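Lmo0131 protein (PDB 4Q6J) is of unknown function, but carries an EAL domain of TIM-barrel type and so may hydrolyse cyclic di-GMP as a phosphodiesterase. Local coordinates at residues 102-105 with 106-110. Residues are numbered along the deposited sequence; the frame is centred on the assembly and turned at random.
Sequences STYM and TFLHD. With ACY (acetic acid), chain S; ACY (acetic acid), chain C.
The first turns of helix 102-115, one of the outer helices of the TIM-barrel-like EAL domain, are joined by Thr106 reaching back one turn to Ser102. Two donors of the threonine meet one carbonyl oxygen: Thr106 N lies 2.8 Å from Ser102 O, bent at the hydrogen to 137°, and Thr106 OG1 lies 3.0 Å from the same Ser102 O. They arrive from opposite faces of the carbonyl plane, each tilted out of it. A chi1 of -78° places OG1 beside the threonine's own backbone N, which lets the hydroxyl turn back along the helix. Further on, Leu108 N meets Tyr104 O at 3.0 Å and His109 N bonds to Met105 O; the bond from Phe107 N to Thr103 O is weak.

On the inward side, Leu108 CB packs 4.0 Å from CE2 of the Tyr104 ring, and its CD2 branch runs beside the selenomethionine Met105, 4.1 Å from SE. Met105 and Leu108 both touch Ile124 of strand 122-127 and Ile145 of helix 136-146, while the Tyr104 ring stacks edge-to-face with Tyr98. Toward the outside, His109 ND1 donates to the anti lone pair of Asp110 OD1 at 3.1 Å.

At the N-terminus Thr103 N donates to O of an acetic acid molecule (chain S) at 3.2 Å, and Thr103 OG1 donates to O of a second acetic acid (chain C), also at 3.2 Å; both probably come from the crystallisation liquor. They lie too close together for two simple acetate ions, both fully present, so their arrangement is doubtful. Even so, the donors at this helix start, with Ser101 and Thr103 of the second subunit, make a site that accepts carboxylate oxygens.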
loop_
_atom_site.group_PDB
_atom_site.type_symbol
_atom_site.label_atom_id
_atom_site.label_comp_id
_atom_site.label_asym_id
_atom_site.label_seq_id
_atom_site.Cartn_x
_atom_site.Cartn_y
_atom_site.Cartn_z
ATOM N N SER B 102 21.529 -8.025 -1.915
ATOM C CA SER B 102 22.674 -8.836 -2.246
ATOM C C SER B 102 23.544 -8.985 -1.032
ATOM O O SER B 102 24.126 -10.021 -0.822
ATOM C CB SER B 102 23.463 -8.230 -3.389
ATOM O OG SER B 102 22.642 -8.188 -4.522
ATOM N N THR B 103 23.623 -7.949 -0.224
ATOM C CA THR B 103 24.470 -8.015 0.934
ATOM C C THR B 103 23.982 -9.095 1.911
ATOM O O THR B 103 24.768 -9.902 2.403
ATOM C CB THR B 103 24.580 -6.643 1.579
ATOM O OG1 THR B 103 25.389 -5.794 0.745
ATOM C CG2 THR B 103 25.213 -6.761 2.917
ATOM N N TYR B 104 22.679 -9.139 2.162
ATOM C CA TYR B 104 22.145 -10.226 2.976
ATOM C C TYR B 104 22.281 -11.562 2.282
ATOM O O TYR B 104 22.657 -12.527 2.888
ATOM C CB TYR B 104 20.672 -10.042 3.338
ATOM C CG TYR B 104 20.222 -11.213 4.175
ATOM C CD1 TYR B 104 20.645 -11.332 5.472
ATOM C CD2 TYR B 104 19.430 -12.232 3.645
ATOM C CE1 TYR B 104 20.275 -12.404 6.236
ATOM C CE2 TYR B 104 19.060 -13.316 4.410
ATOM C CZ TYR B 104 19.497 -13.401 5.701
ATOM O OH TYR B 104 19.178 -14.478 6.496
HETATM N N MSE B 105 21.931 -11.630 1.012
HETATM C CA MSE B 105 21.839 -12.922 0.354
HETATM C C MSE B 105 23.214 -13.521 0.121
HETATM O O MSE B 105 23.363 -14.719 -0.100
HETATM C CB MSE B 105 21.024 -12.824 -0.939
HETATM C CG MSE B 105 19.512 -12.601 -0.686
HETATM SE SE MSE B 105 18.620 -14.091 0.282
HETATM C CE MSE B 105 18.385 -15.277 -1.266
ATOM N N THR B 106 24.232 -12.681 0.181
ATOM C CA THR B 106 25.610 -13.143 0.063
ATOM C C THR B 106 26.054 -13.749 1.357
ATOM O O THR B 106 26.609 -14.823 1.376
ATOM C CB THR B 106 26.527 -12.002 -0.297
ATOM O OG1 THR B 106 26.378 -11.739 -1.695
ATOM C CG2 THR B 106 27.970 -12.367 0.006
ATOM N N PHE B 107 25.775 -13.075 2.456
ATOM C CA PHE B 107 25.989 -13.700 3.746
ATOM C C PHE B 107 25.256 -15.029 3.939
ATOM O O PHE B 107 25.795 -15.948 4.544
ATOM C CB PHE B 107 25.567 -12.786 4.869
ATOM C CG PHE B 107 25.792 -13.388 6.197
ATOM C CD1 PHE B 107 27.087 -13.662 6.624
ATOM C CD2 PHE B 107 24.734 -13.744 7.000
ATOM C CE1 PHE B 107 27.315 -14.240 7.850
ATOM C CE2 PHE B 107 24.965 -14.297 8.223
ATOM C CZ PHE B 107 26.254 -14.548 8.645
ATOM N N LEU B 108 24.020 -15.103 3.448
ATOM C CA LEU B 108 23.221 -16.293 3.653
ATOM C C LEU B 108 23.786 -17.441 2.834
ATOM O O LEU B 108 23.883 -18.561 3.294
ATOM C CB LEU B 108 21.745 -16.058 3.303
ATOM C CG LEU B 108 20.885 -17.336 3.408
ATOM C CD1 LEU B 108 20.861 -17.890 4.810
ATOM C CD2 LEU B 108 19.474 -17.138 2.917
ATOM N N HIS B 109 24.146 -17.150 1.604
ATOM C CA HIS B 109 24.810 -18.102 0.732
ATOM C C HIS B 109 26.076 -18.646 1.370
ATOM O O HIS B 109 26.386 -19.835 1.269
ATOM C CB HIS B 109 25.191 -17.398 -0.563
ATOM C CG HIS B 109 26.122 -18.185 -1.416
ATOM N ND1 HIS B 109 27.448 -18.371 -1.094
ATOM C CD2 HIS B 109 25.924 -18.827 -2.589
ATOM C CE1 HIS B 109 28.027 -19.104 -2.026
ATOM N NE2 HIS B 109 27.124 -19.389 -2.946
ATOM N N ASP B 110 26.832 -17.751 1.995
ATOM C CA ASP B 110 28.087 -18.115 2.631
ATOM C C ASP B 110 27.862 -18.938 3.876
ATOM O O ASP B 110 28.548 -19.936 4.107
ATOM C CB ASP B 110 28.822 -16.864 3.043
ATOM C CG ASP B 110 29.434 -16.160 1.889
ATOM O OD1 ASP B 110 29.206 -16.571 0.731
ATOM O OD2 ASP B 110 30.146 -15.179 2.148
HETATM C C ACY S . 21.858 -4.502 -1.930
HETATM O O ACY S . 22.809 -5.084 -1.400
HETATM O OXT ACY S . 21.454 -3.406 -1.515
HETATM C CH3 ACY S . 21.147 -5.136 -3.081
HETATM C C ACY C . 22.060 -3.752 1.024
HETATM O O ACY C . 23.135 -3.550 0.453
HETATM O OXT ACY C . 21.269 -4.623 0.634
HETATM C CH3 ACY C . 21.674 -2.912 2.199
#